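Local atomic coordinates of putative aspartyl-tRNA synthetase (Leishmania major, PDB entry 6OD8), a protein that probably attaches L-aspartate to tRNA(Asp) at the expense of ATP, as a class II aspartyl-tRNA synthetase. Residues 294-299 / 309-314; 301-306 / 550-555; 247-252 / 270-275; 478-483 / 530-535. One frame throughout, in Å; residues are numbered along the deposited sequence.

Contact 1 (294-299 / 309-314); sequences GPVFRS and TEFVGL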
loop_
_atom_site.group_PDB
_atom_site.type_symbol
_atom_site.label_atom_id
_atom_site.label_comp_id
_atom_site.label_asym_id
_atom_site.label_seq_id
_atom_site.Cartn_x
_atom_site.Cartn_y
_atom_site.Cartn_z
ATOM N N GLY A 294 -5.685 0.025 -1.243
ATOM C CA GLY A 294 -6.374 0.301 -0.009
ATOM C C GLY A 294 -7.718 -0.377 0.079
ATOM O O GLY A 294 -8.178 -1.024 -0.870
ATOM N N PRO A 295 -8.381 -0.218 1.222
ATOM C CA PRO A 295 -9.659 -0.897 1.433
ATOM C C PRO A 295 -10.753 -0.345 0.542
ATOM O O PRO A 295 -10.795 0.846 0.223
ATOM C CB PRO A 295 -9.993 -0.634 2.908
ATOM C CG PRO A 295 -8.927 0.261 3.449
ATOM C CD PRO A 295 -7.862 0.468 2.430
ATOM N N VAL A 296 -11.662 -1.242 0.175
ATOM C CA VAL A 296 -12.870 -0.917 -0.567
ATOM C C VAL A 296 -14.009 -1.652 0.129
ATOM O O VAL A 296 -13.799 -2.631 0.846
ATOM C CB VAL A 296 -12.756 -1.303 -2.050
ATOM C CG1 VAL A 296 -11.692 -0.440 -2.718
ATOM C CG2 VAL A 296 -12.390 -2.736 -2.202
ATOM N N PHE A 297 -15.222 -1.145 -0.046
ATOM C CA PHE A 297 -16.362 -1.614 0.733
ATOM C C PHE A 297 -17.531 -1.831 -0.215
ATOM O O PHE A 297 -17.804 -0.974 -1.058
ATOM C CB PHE A 297 -16.705 -0.613 1.852
ATOM C CG PHE A 297 -15.547 -0.331 2.802
ATOM C CD1 PHE A 297 -15.310 -1.153 3.898
ATOM C CD2 PHE A 297 -14.689 0.755 2.590
ATOM C CE1 PHE A 297 -14.239 -0.900 4.785
ATOM C CE2 PHE A 297 -13.611 1.013 3.457
ATOM C CZ PHE A 297 -13.385 0.171 4.565
ATOM N N ARG A 298 -18.168 -3.000 -0.122
ATOM C CA ARG A 298 -19.365 -3.325 -0.892
ATOM C C ARG A 298 -20.506 -3.531 0.086
ATOM O O ARG A 298 -20.410 -4.367 0.988
ATOM C CB ARG A 298 -19.166 -4.572 -1.751
ATOM C CG ARG A 298 -18.149 -4.373 -2.875
ATOM C CD ARG A 298 -18.400 -3.069 -3.647
ATOM N NE ARG A 298 -17.151 -2.384 -3.980
ATOM C CZ ARG A 298 -16.405 -2.669 -5.045
ATOM N NH1 ARG A 298 -16.789 -3.624 -5.885
ATOM N NH2 ARG A 298 -15.277 -2.005 -5.271
ATOM N N SER A 299 -21.582 -2.776 -0.090
ATOM C CA SER A 299 -22.672 -2.802 0.867
ATOM C C SER A 299 -23.785 -3.767 0.478
ATOM O O SER A 299 -24.849 -3.717 1.083
ATOM C CB SER A 299 -23.243 -1.392 1.053
ATOM O OG SER A 299 -23.653 -0.834 -0.184
ATOM N N THR A 309 -17.544 -8.103 2.109
ATOM C CA THR A 309 -18.082 -6.761 2.295
ATOM C C THR A 309 -16.979 -5.720 2.432
ATOM O O THR A 309 -17.212 -4.533 2.181
ATOM C CB THR A 309 -18.998 -6.717 3.512
ATOM O OG1 THR A 309 -18.294 -7.216 4.647
ATOM C CG2 THR A 309 -20.227 -7.586 3.276
ATOM N N GLU A 310 -15.798 -6.139 2.859
ATOM C CA GLU A 310 -14.635 -5.282 2.864
ATOM C C GLU A 310 -13.532 -6.054 2.181
ATOM O O GLU A 310 -13.303 -7.224 2.514
ATOM C CB GLU A 310 -14.213 -4.905 4.306
ATOM C CG GLU A 310 -12.860 -4.202 4.308
ATOM C CD GLU A 310 -12.442 -3.641 5.678
ATOM O OE1 GLU A 310 -13.187 -3.800 6.671
ATOM O OE2 GLU A 310 -11.360 -3.025 5.743
ATOM N N PHE A 311 -12.845 -5.418 1.240
ATOM C CA PHE A 311 -11.654 -6.068 0.695
ATOM C C PHE A 311 -10.647 -4.990 0.308
ATOM O O PHE A 311 -10.684 -3.867 0.827
ATOM C CB PHE A 311 -12.035 -7.051 -0.433
ATOM C CG PHE A 311 -12.805 -6.437 -1.566
ATOM C CD1 PHE A 311 -12.185 -6.209 -2.793
ATOM C CD2 PHE A 311 -14.155 -6.131 -1.424
ATOM C CE1 PHE A 311 -12.902 -5.673 -3.872
ATOM C CE2 PHE A 311 -14.879 -5.585 -2.490
ATOM C CZ PHE A 311 -14.248 -5.360 -3.714
ATOM N N VAL A 312 -9.705 -5.347 -0.549
ATOM C CA VAL A 312 -8.583 -4.477 -0.881
ATOM C C VAL A 312 -8.576 -4.270 -2.383
ATOM O O VAL A 312 -8.580 -5.246 -3.151
ATOM C CB VAL A 312 -7.227 -5.053 -0.426
ATOM C CG1 VAL A 312 -6.093 -4.143 -0.936
ATOM C CG2 VAL A 312 -7.185 -5.241 1.113
ATOM N N GLY A 313 -8.574 -3.004 -2.795
ATOM C CA GLY A 313 -8.536 -2.647 -4.200
ATOM C C GLY A 313 -7.149 -2.196 -4.625
ATOM O O GLY A 313 -6.481 -1.441 -3.918
ATOM N N LEU A 314 -6.730 -2.675 -5.789
ATOM C CA LEU A 314 -5.513 -2.241 -6.458
ATOM C C LEU A 314 -5.985 -1.391 -7.630
ATOM O O LEU A 314 -6.571 -1.920 -8.583
ATOM C CB LEU A 314 -4.703 -3.450 -6.926
ATOM C CG LEU A 314 -4.516 -4.620 -5.957
ATOM C CD1 LEU A 314 -3.749 -5.782 -6.603
ATOM C CD2 LEU A 314 -3.711 -4.132 -4.707
#
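Val296 and Phe311 face each other as a hydrogen-bonded pair of an antiparallel ladder, Val296 N giving a bond of 2.9 Å to Phe311 O and Phe311 N one of 3.0 Å to Val296 O. The ladder continues at Gly294 and Gly313, where Gly313 N reaches Gly294 O at 2.8 Å, and closes beyond the strand with Arg298 N bonded to Thr309 O.
Apolar packing centres on Phe311. Its CG lies between its N and carbonyl carbon (chi1 57°), which carries the ring over Val296, whose CG2 stands 3.4 Å from the ring centroid, 11° off the normal, a CH-pi contact. Arg298 CG meets the ring edge at CE2, 3.5 Å away, and the bent arginine chain brings one guanidinium face over Phe311 CZ, the two planes 70° apart.
On the other face, Phe297 and Glu310 run side by side, Phe297 CE1 lying 3.4 Å from Glu310 CD. The carboxylate accepts from Lys247 N and Ile248 N of the second subunit.
The hairpin fits motif 2 of class II synthetases. Its chemistry is two-sided: aromatic and apolar support for an arginine on one face, a carboxylate turned to the dimer interface on the other.

Contact 2 (301-306 / 550-555); sequences NSNTHR and PRDPQR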
loop_
_atom_site.group_PDB
_atom_site.type_symbol
_atom_site.label_atom_id
_atom_site.label_comp_id
_atom_site.label_asym_id
_atom_site.label_seq_id
_atom_site.Cartn_x
_atom_site.Cartn_y
_atom_site.Cartn_z
ATOM N N ASN A 301 -25.852 -7.198 0.455
ATOM C CA ASN A 301 -26.020 -8.291 1.408
ATOM C C ASN A 301 -25.963 -9.600 0.621
ATOM O O ASN A 301 -26.968 -10.247 0.319
ATOM C CB ASN A 301 -27.321 -8.123 2.180
ATOM C CG ASN A 301 -27.449 -9.085 3.325
ATOM O OD1 ASN A 301 -26.671 -10.032 3.451
ATOM N ND2 ASN A 301 -28.477 -8.877 4.158
ATOM N N SER A 302 -24.739 -9.952 0.240
ATOM C CA SER A 302 -24.471 -11.142 -0.548
ATOM C C SER A 302 -23.537 -12.017 0.262
ATOM O O SER A 302 -22.433 -11.592 0.607
ATOM C CB SER A 302 -23.835 -10.789 -1.891
ATOM O OG SER A 302 -23.651 -11.951 -2.675
ATOM N N ASN A 303 -23.981 -13.218 0.571
ATOM C CA ASN A 303 -23.176 -14.176 1.304
ATOM C C ASN A 303 -22.957 -15.351 0.358
ATOM O O ASN A 303 -23.754 -16.288 0.304
ATOM C CB ASN A 303 -23.847 -14.592 2.598
ATOM C CG ASN A 303 -22.935 -15.424 3.465
ATOM O OD1 ASN A 303 -21.905 -14.939 3.953
ATOM N ND2 ASN A 303 -23.292 -16.691 3.651
ATOM N N THR A 304 -21.892 -15.263 -0.426
ATOM C CA THR A 304 -21.517 -16.296 -1.376
ATOM C C THR A 304 -20.058 -16.634 -1.149
ATOM O O THR A 304 -19.365 -15.977 -0.373
ATOM C CB THR A 304 -21.701 -15.843 -2.822
ATOM O OG1 THR A 304 -20.734 -14.833 -3.125
ATOM C CG2 THR A 304 -23.138 -15.300 -3.056
ATOM N N HIS A 305 -19.577 -17.619 -1.898
ATOM C CA HIS A 305 -18.180 -18.014 -1.810
ATOM C C HIS A 305 -17.245 -16.990 -2.428
ATOM O O HIS A 305 -16.026 -17.087 -2.231
ATOM C CB HIS A 305 -17.993 -19.374 -2.492
ATOM C CG HIS A 305 -17.984 -19.299 -3.987
ATOM N ND1 HIS A 305 -19.136 -19.339 -4.744
ATOM C CD2 HIS A 305 -16.960 -19.168 -4.865
ATOM C CE1 HIS A 305 -18.820 -19.250 -6.023
ATOM N NE2 HIS A 305 -17.506 -19.142 -6.124
ATOM N N ARG A 306 -17.780 -16.011 -3.162
ATOM C CA ARG A 306 -16.953 -15.082 -3.914
ATOM C C ARG A 306 -16.977 -13.639 -3.409
ATOM O O ARG A 306 -16.196 -12.835 -3.900
ATOM C CB ARG A 306 -17.388 -15.095 -5.395
ATOM N N PRO A 550 -11.667 -12.086 7.398
ATOM C CA PRO A 550 -12.669 -11.704 6.390
ATOM C C PRO A 550 -13.854 -10.947 6.987
ATOM O O PRO A 550 -14.210 -11.075 8.159
ATOM C CB PRO A 550 -13.115 -13.054 5.799
ATOM C CG PRO A 550 -11.963 -13.995 6.040
ATOM C CD PRO A 550 -11.427 -13.544 7.410
ATOM N N ARG A 551 -14.494 -10.163 6.128
ATOM C CA ARG A 551 -15.709 -9.439 6.459
ATOM C C ARG A 551 -16.781 -9.858 5.462
ATOM O O ARG A 551 -16.552 -9.791 4.255
ATOM C CB ARG A 551 -15.495 -7.922 6.373
ATOM C CG ARG A 551 -14.543 -7.346 7.443
ATOM C CD ARG A 551 -15.263 -7.424 8.800
ATOM N NE ARG A 551 -14.419 -7.022 9.927
ATOM C CZ ARG A 551 -13.708 -7.864 10.673
ATOM N NH1 ARG A 551 -13.708 -9.173 10.414
ATOM N NH2 ARG A 551 -12.977 -7.386 11.668
ATOM N N ASP A 552 -17.924 -10.286 5.961
ATOM C CA ASP A 552 -19.060 -10.499 5.067
ATOM C C ASP A 552 -20.283 -10.081 5.877
ATOM O O ASP A 552 -20.121 -9.682 7.043
ATOM C CB ASP A 552 -19.071 -11.944 4.528
ATOM C CG ASP A 552 -19.358 -12.990 5.585
ATOM O OD1 ASP A 552 -20.100 -12.716 6.537
ATOM O OD2 ASP A 552 -18.833 -14.121 5.458
ATOM N N PRO A 553 -21.505 -10.106 5.323
ATOM C CA PRO A 553 -22.643 -9.577 6.091
ATOM C C PRO A 553 -22.820 -10.217 7.461
ATOM O O PRO A 553 -23.356 -9.571 8.377
ATOM C CB PRO A 553 -23.847 -9.865 5.171
ATOM C CG PRO A 553 -23.274 -9.878 3.815
ATOM C CD PRO A 553 -21.927 -10.542 3.978
ATOM N N GLN A 554 -22.396 -11.468 7.641
ATOM C CA GLN A 554 -22.595 -12.147 8.912
ATOM C C GLN A 554 -21.331 -12.182 9.774
ATOM O O GLN A 554 -21.372 -12.708 10.888
ATOM C CB GLN A 554 -23.104 -13.576 8.669
ATOM N N ARG A 555 -20.216 -11.642 9.300
ATOM C CA ARG A 555 -18.949 -11.796 10.004
ATOM C C ARG A 555 -18.260 -10.448 10.148
ATOM O O ARG A 555 -17.854 -9.845 9.148
ATOM C CB ARG A 555 -18.037 -12.793 9.268
ATOM C CG ARG A 555 -16.640 -12.902 9.904
ATOM C CD ARG A 555 -15.796 -13.998 9.268
ATOM N NE ARG A 555 -16.305 -15.360 9.521
ATOM C CZ ARG A 555 -16.145 -16.027 10.666
ATOM N NH1 ARG A 555 -15.501 -15.463 11.688
ATOM N NH2 ARG A 555 -16.630 -17.256 10.794
#
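The amide of Asn303 and the carboxylate of Asp552 stand almost perpendicular, their planes 84° apart. Asn303 OD1 lies 3.5 Å from Asp552 OD2, but both are acceptors as modelled, so the approach is no bond; Asp552 OD2 is satisfied by a salt bridge to Arg544. The amide of Asn301 turns its oxygen to a proline ring, OD1 coming within 3.3 Å of Pro553 CB and 3.4 Å of Pro553 CG. Asn301 CG stands anti to its own N (chi1 -171°), which carries the amide to the proline.
Pro553 fills the middle of the contact, its CD 3.6 Å from Ser302 O, so two carbonyl oxygens of 301-306 rest on aliphatic ring carbons. It occupies the second position of a type I turn from Asp552 to Arg555. Asp552 OD1 accepts from Gln554 N at 2.8 Å, an Asx turn. Arg544 also bonds Thr304 O and so ties both loops.
Residues 301-306 belong to the loop between strands 289-297 and 310-319, the pair of probable motif 2, here set against the C-terminal segment. Met535 and Arg532 of helix 530-538 touch His305 and Arg306, helix 201-206 lies against Pro550 and Arg555, and Phe265 of the second subunit packs on Asn301 and Pro553.

Contact 3 (247-252 / 270-275); sequences KIINAP and YLAQSP. With EDO (1,2-ethanediol), chain G.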
loop_
_atom_site.group_PDB
_atom_site.type_symbol
_atom_site.label_atom_id
_atom_site.label_comp_id
_atom_site.label_asym_id
_atom_site.label_seq_id
_atom_site.Cartn_x
_atom_site.Cartn_y
_atom_site.Cartn_z
ATOM N N LYS A 247 -11.526 7.256 2.581
ATOM C CA LYS A 247 -12.557 6.236 2.587
ATOM C C LYS A 247 -13.853 6.741 3.193
ATOM O O LYS A 247 -14.916 6.178 2.895
ATOM C CB LYS A 247 -12.056 4.985 3.333
ATOM C CG LYS A 247 -10.636 4.562 2.924
ATOM C CD LYS A 247 -10.491 4.424 1.397
ATOM C CE LYS A 247 -9.021 4.365 0.917
ATOM N NZ LYS A 247 -8.968 4.520 -0.612
ATOM N N ILE A 248 -13.804 7.823 3.968
ATOM C CA ILE A 248 -15.019 8.493 4.442
ATOM C C ILE A 248 -15.454 9.521 3.402
ATOM O O ILE A 248 -14.659 10.360 2.975
ATOM C CB ILE A 248 -14.786 9.149 5.813
ATOM C CG1 ILE A 248 -14.510 8.054 6.851
ATOM C CG2 ILE A 248 -16.004 9.991 6.210
ATOM C CD1 ILE A 248 -14.235 8.572 8.253
ATOM N N ILE A 249 -16.715 9.452 2.982
ATOM C CA ILE A 249 -17.260 10.403 2.013
ATOM C C ILE A 249 -18.569 10.984 2.531
ATOM O O ILE A 249 -19.183 10.467 3.462
ATOM C CB ILE A 249 -17.437 9.756 0.621
ATOM C CG1 ILE A 249 -18.391 8.553 0.675
ATOM C CG2 ILE A 249 -16.071 9.346 0.079
ATOM C CD1 ILE A 249 -18.618 7.885 -0.728
ATOM N N ASN A 250 -18.974 12.119 1.960
ATOM C CA ASN A 250 -20.087 12.820 2.574
ATOM C C ASN A 250 -21.438 12.310 2.094
ATOM O O ASN A 250 -22.457 12.666 2.689
ATOM C CB ASN A 250 -20.003 14.328 2.326
ATOM C CG ASN A 250 -20.333 14.694 0.914
ATOM O OD1 ASN A 250 -20.145 13.893 -0.002
ATOM N ND2 ASN A 250 -20.828 15.906 0.719
ATOM N N ALA A 251 -21.467 11.500 1.035
ATOM C CA ALA A 251 -22.731 11.094 0.436
ATOM C C ALA A 251 -22.497 9.847 -0.400
ATOM O O ALA A 251 -21.438 9.740 -1.036
ATOM C CB ALA A 251 -23.314 12.216 -0.426
ATOM N N PRO A 252 -23.440 8.888 -0.427
ATOM C CA PRO A 252 -23.296 7.618 -1.172
ATOM C C PRO A 252 -22.867 7.777 -2.633
ATOM O O PRO A 252 -23.450 8.611 -3.335
ATOM C CB PRO A 252 -24.706 7.017 -1.101
ATOM C CG PRO A 252 -25.296 7.595 0.157
ATOM C CD PRO A 252 -24.751 8.995 0.239
ATOM N N TYR A 270 -20.350 8.289 4.990
ATOM C CA TYR A 270 -20.481 7.021 4.286
ATOM C C TYR A 270 -19.098 6.498 3.947
ATOM O O TYR A 270 -18.122 7.246 3.947
ATOM C CB TYR A 270 -21.342 7.194 3.008
ATOM C CG TYR A 270 -22.687 7.720 3.364
ATOM C CD1 TYR A 270 -23.737 6.854 3.634
ATOM C CD2 TYR A 270 -22.918 9.090 3.454
ATOM C CE1 TYR A 270 -24.985 7.351 4.015
ATOM C CE2 TYR A 270 -24.141 9.591 3.830
ATOM C CZ TYR A 270 -25.174 8.721 4.105
ATOM O OH TYR A 270 -26.399 9.224 4.475
ATOM N N LEU A 271 -19.013 5.196 3.682
ATOM C CA LEU A 271 -17.760 4.594 3.256
ATOM C C LEU A 271 -17.737 4.462 1.741
ATOM O O LEU A 271 -18.722 4.032 1.120
ATOM C CB LEU A 271 -17.543 3.221 3.904
ATOM C CG LEU A 271 -17.294 3.184 5.404
ATOM C CD1 LEU A 271 -17.144 1.716 5.868
ATOM C CD2 LEU A 271 -16.038 3.982 5.746
ATOM N N ALA A 272 -16.603 4.835 1.158
ATOM C CA ALA A 272 -16.428 4.804 -0.283
ATOM C C ALA A 272 -16.318 3.368 -0.778
ATOM O O ALA A 272 -15.617 2.536 -0.195
ATOM C CB ALA A 272 -15.173 5.590 -0.676
ATOM N N GLN A 273 -17.015 3.080 -1.868
ATOM C CA GLN A 273 -16.956 1.739 -2.421
ATOM C C GLN A 273 -15.633 1.505 -3.108
ATOM O O GLN A 273 -15.168 0.362 -3.195
ATOM C CB GLN A 273 -18.117 1.521 -3.418
ATOM N N SER A 274 -15.014 2.573 -3.594
ATOM C CA SER A 274 -13.754 2.482 -4.310
ATOM C C SER A 274 -13.213 3.895 -4.445
ATOM O O SER A 274 -13.965 4.855 -4.255
ATOM C CB SER A 274 -13.941 1.837 -5.693
ATOM O OG SER A 274 -14.273 2.829 -6.623
ATOM N N PRO A 275 -11.922 4.047 -4.774
ATOM C CA PRO A 275 -11.379 5.400 -4.946
ATOM C C PRO A 275 -11.659 5.974 -6.334
ATOM O O PRO A 275 -10.991 6.920 -6.734
ATOM C CB PRO A 275 -9.884 5.198 -4.707
ATOM C CG PRO A 275 -9.636 3.828 -5.299
ATOM C CD PRO A 275 -10.878 3.018 -4.949
HETATM C C1 EDO G . -16.525 8.044 -4.013
HETATM O O1 EDO G . -17.088 6.719 -4.065
HETATM C C2 EDO G . -14.996 7.955 -4.089
HETATM O O2 EDO G . -14.551 7.275 -5.286
#
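Ile249 packs on Ala272 and on the base of Tyr270, its CG2 3.9 Å from Ala272 CB and its CG1 4.0 Å from Tyr270 CB. CG1 stands between the backbone N and the carbonyl carbon (chi1 60°), which lays the branch along the neighbouring strand and brings CD1 to 3.8 Å from Ala272 CA. Farther along, Pro252 lies over one face of the Tyr270 ring, its CD 3.7 Å from the centroid and 11° off the normal, a CH-pi contact. Ala251 CA closes on Tyr270 CD2 at 3.6 Å, and the oxygens of Ile249 and Asn250 sit at the ring edge.
Strand 248-249 is an edge of a small three-stranded antiparallel sheet whose middle strand is 267-271. The chain past Pro252 probably enters the mobile flipping loop known in aspartyl-tRNA synthetases. On the sheet face opposite to Tyr270, Ile248 and Leu271 only just meet, CG1 to CD2 4.5 Å; Ile248 also packs on Phe297 and Leu271 on Ile248 of the second subunit.
Backbone bonds form the polar seam: Ile249 N to Tyr270 O at 2.8 Å, nearly straight at 170°, its return from Tyr270 N to Ile249 O, and Ala272 N to Lys247 O. Farther out, Lys247 NZ forms a salt bridge with Glu292. A 1,2-ethanediol, probably from the crystallisation liquor, donates from O2 to Ser274 O at 2.7 Å.

Contact 4 (478-483 / 530-535); sequences RGEEIS and LERVVM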
loop_
_atom_site.group_PDB
_atom_site.type_symbol
_atom_site.label_atom_id
_atom_site.label_comp_id
_atom_site.label_asym_id
_atom_site.label_seq_id
_atom_site.Cartn_x
_atom_site.Cartn_y
_atom_site.Cartn_z
ATOM N N ARG A 478 -9.559 -17.586 -15.242
ATOM C CA ARG A 478 -10.313 -18.828 -15.070
ATOM C C ARG A 478 -11.822 -18.602 -15.200
ATOM O O ARG A 478 -12.617 -19.114 -14.411
ATOM C CB ARG A 478 -9.974 -19.493 -13.728
ATOM C CG ARG A 478 -8.491 -19.765 -13.482
ATOM C CD ARG A 478 -8.325 -20.728 -12.325
ATOM N NE ARG A 478 -6.952 -20.775 -11.836
ATOM C CZ ARG A 478 -6.030 -21.641 -12.257
ATOM N NH1 ARG A 478 -6.332 -22.531 -13.187
ATOM N NH2 ARG A 478 -4.802 -21.621 -11.736
ATOM N N GLY A 479 -12.225 -17.823 -16.208
ATOM C CA GLY A 479 -13.638 -17.657 -16.505
ATOM C C GLY A 479 -14.391 -16.707 -15.599
ATOM O O GLY A 479 -15.632 -16.698 -15.622
ATOM N N GLU A 480 -13.690 -15.909 -14.791
ATOM C CA GLU A 480 -14.338 -14.993 -13.864
ATOM C C GLU A 480 -13.701 -13.619 -13.976
ATOM O O GLU A 480 -12.473 -13.500 -14.070
ATOM C CB GLU A 480 -14.244 -15.523 -12.426
ATOM C CG GLU A 480 -14.878 -16.900 -12.310
ATOM C CD GLU A 480 -15.070 -17.340 -10.867
ATOM O OE1 GLU A 480 -15.469 -16.501 -10.022
ATOM O OE2 GLU A 480 -14.827 -18.524 -10.586
ATOM N N GLU A 481 -14.560 -12.593 -13.960
ATOM C CA GLU A 481 -14.128 -11.215 -14.130
ATOM C C GLU A 481 -13.201 -10.806 -12.990
ATOM O O GLU A 481 -13.511 -11.009 -11.817
ATOM C CB GLU A 481 -15.358 -10.295 -14.181
ATOM C CG GLU A 481 -15.071 -8.845 -14.554
ATOM C CD GLU A 481 -14.877 -7.928 -13.343
ATOM O OE1 GLU A 481 -15.195 -8.343 -12.204
ATOM O OE2 GLU A 481 -14.402 -6.787 -13.537
ATOM N N ILE A 482 -12.059 -10.219 -13.331
ATOM C CA ILE A 482 -11.117 -9.756 -12.318
ATOM C C ILE A 482 -10.871 -8.247 -12.388
ATOM O O ILE A 482 -10.498 -7.641 -11.369
ATOM C CB ILE A 482 -9.781 -10.530 -12.398
ATOM C CG1 ILE A 482 -8.866 -10.203 -11.206
ATOM C CG2 ILE A 482 -9.042 -10.217 -13.701
ATOM C CD1 ILE A 482 -9.458 -10.584 -9.829
ATOM N N SER A 483 -11.130 -7.597 -13.520
ATOM C CA SER A 483 -10.840 -6.173 -13.639
ATOM C C SER A 483 -11.624 -5.606 -14.813
ATOM O O SER A 483 -11.757 -6.261 -15.846
ATOM C CB SER A 483 -9.333 -5.924 -13.833
ATOM O OG SER A 483 -9.030 -4.516 -13.888
ATOM N N LEU A 530 -7.790 -7.527 -4.693
ATOM C CA LEU A 530 -6.570 -8.251 -4.329
ATOM C C LEU A 530 -6.875 -9.692 -3.920
ATOM O O LEU A 530 -6.251 -10.634 -4.421
ATOM C CB LEU A 530 -5.852 -7.513 -3.190
ATOM C CG LEU A 530 -4.738 -8.320 -2.499
ATOM C CD1 LEU A 530 -3.603 -8.536 -3.456
ATOM C CD2 LEU A 530 -4.260 -7.582 -1.224
ATOM N N GLU A 531 -7.804 -9.871 -2.975
ATOM C CA GLU A 531 -8.187 -11.210 -2.543
ATOM C C GLU A 531 -8.714 -12.033 -3.716
ATOM O O GLU A 531 -8.416 -13.226 -3.822
ATOM C CB GLU A 531 -9.238 -11.113 -1.438
ATOM C CG GLU A 531 -8.760 -10.302 -0.223
ATOM C CD GLU A 531 -9.062 -8.802 -0.325
ATOM O OE1 GLU A 531 -9.299 -8.280 -1.443
ATOM O OE2 GLU A 531 -9.091 -8.164 0.741
ATOM N N ARG A 532 -9.503 -11.417 -4.604
ATOM C CA ARG A 532 -10.044 -12.181 -5.739
ATOM C C ARG A 532 -8.950 -12.587 -6.721
ATOM O O ARG A 532 -8.982 -13.688 -7.274
ATOM C CB ARG A 532 -11.131 -11.380 -6.470
ATOM C CG ARG A 532 -12.483 -11.414 -5.788
ATOM C CD ARG A 532 -13.171 -12.754 -6.008
ATOM N NE ARG A 532 -13.883 -12.801 -7.288
ATOM C CZ ARG A 532 -14.303 -13.921 -7.874
ATOM N NH1 ARG A 532 -14.069 -15.105 -7.315
ATOM N NH2 ARG A 532 -14.945 -13.854 -9.031
ATOM N N VAL A 533 -7.962 -11.729 -6.954
ATOM C CA VAL A 533 -6.913 -12.152 -7.866
ATOM C C VAL A 533 -6.114 -13.311 -7.268
ATOM O O VAL A 533 -5.795 -14.268 -7.976
ATOM C CB VAL A 533 -6.045 -10.949 -8.306
ATOM C CG1 VAL A 533 -4.965 -10.604 -7.309
ATOM C CG2 VAL A 533 -5.444 -11.225 -9.686
ATOM N N VAL A 534 -5.845 -13.293 -5.953
ATOM C CA VAL A 534 -5.145 -14.424 -5.330
ATOM C C VAL A 534 -6.003 -15.674 -5.420
ATOM O O VAL A 534 -5.517 -16.762 -5.752
ATOM C CB VAL A 534 -4.759 -14.108 -3.862
ATOM C CG1 VAL A 534 -4.210 -15.374 -3.157
ATOM C CG2 VAL A 534 -3.748 -12.997 -3.800
ATOM N N MET A 535 -7.305 -15.526 -5.162
ATOM C CA MET A 535 -8.219 -16.663 -5.207
ATOM C C MET A 535 -8.270 -17.274 -6.606
ATOM O O MET A 535 -8.137 -18.492 -6.770
ATOM C CB MET A 535 -9.609 -16.211 -4.756
ATOM C CG MET A 535 -10.717 -17.233 -5.029
ATOM S SD MET A 535 -12.323 -16.522 -4.654
ATOM C CE MET A 535 -13.387 -17.934 -4.813
HETATM O O HOH W 1 -14.175 -18.541 -7.721
HETATM O O HOH W 2 -15.759 -11.994 -10.490
HETATM O O HOH W 3 -13.665 -11.060 -8.934
#
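Glu480 and Arg532 form the salt bridge that joins strand 480-487 to helix 530-538. Arg532 NH2 donates to Glu480 OE1 at 2.9 Å with an N-H...O angle of 163°; the oxygen lies within the guanidinium plane, at its edge, whereas the nitrogen meets the carboxylate on its anti side, 28° out of plane. A weak second bond of 3.4 Å runs from Arg532 NH1 to the same OE1. The two side chains cross at about a right angle. The other carboxylate oxygen, OE2, takes Lys431 as a further salt-bridge partner and accepts from water 1, which is weakly linked to Arg532 NH1.
Water 2 and water 3 both donate to Glu481 O, at 2.8 and 2.9 Å, and sit beside Arg532, but their very short approaches to its nitrogens make those links doubtful. On its own helix the arginine folds back: bends at chi2 and chi3 bring NH1 to Met535 SD, one turn on, in a weak bond of 3.5 Å.
Beside the polar group, Ile482 CD1 packs against the helix backbone, 3.4 Å from Val533 N, and touches Arg532 CB and Val533 CB, each at 3.8 Å. CG1 anti to the backbone N (chi1 -171°) aims the branch at the helix. Ile482 and Ser483 together face Met475 in a classic beta bulge.
Arg532 is probably the arginine of class II motif 3, whose end 530-535 carries; in relatives that arginine meets ATP. The grip of Glu480 OE1, with the weak sulfur bond as a minor addition, probably restricts rotation of the guanidinium.

How the contacts relate
Contact 1 is the common neighbour of the other three. Contact 2 lies 12 Å from it, centre to centre, joined where Thr309 N probably bonds Arg551 O at 2.9 Å. Contact 3 is 11 Å away, centre to centre, and meets it through Arg298 NH2 and Gln273 O, 3.2 Å apart. Contact 4 reaches the same large mixed sheet, 14 Å off between centres, with Val312 O 2.9 Å from Leu530 N. Contacts 2 and 4 touch by packing, Arg306 O against Arg532 CD; contact 3 stays about 10 Å from contact 2 and 11 Å from contact 4 at nearest atoms. Contacts 1 and 4 carry probable motifs 2 and 3, which build the ATP site in class II synthetases. Contacts 1 to 3 lie at the dimer interface; contact 4 touches it through Leu530.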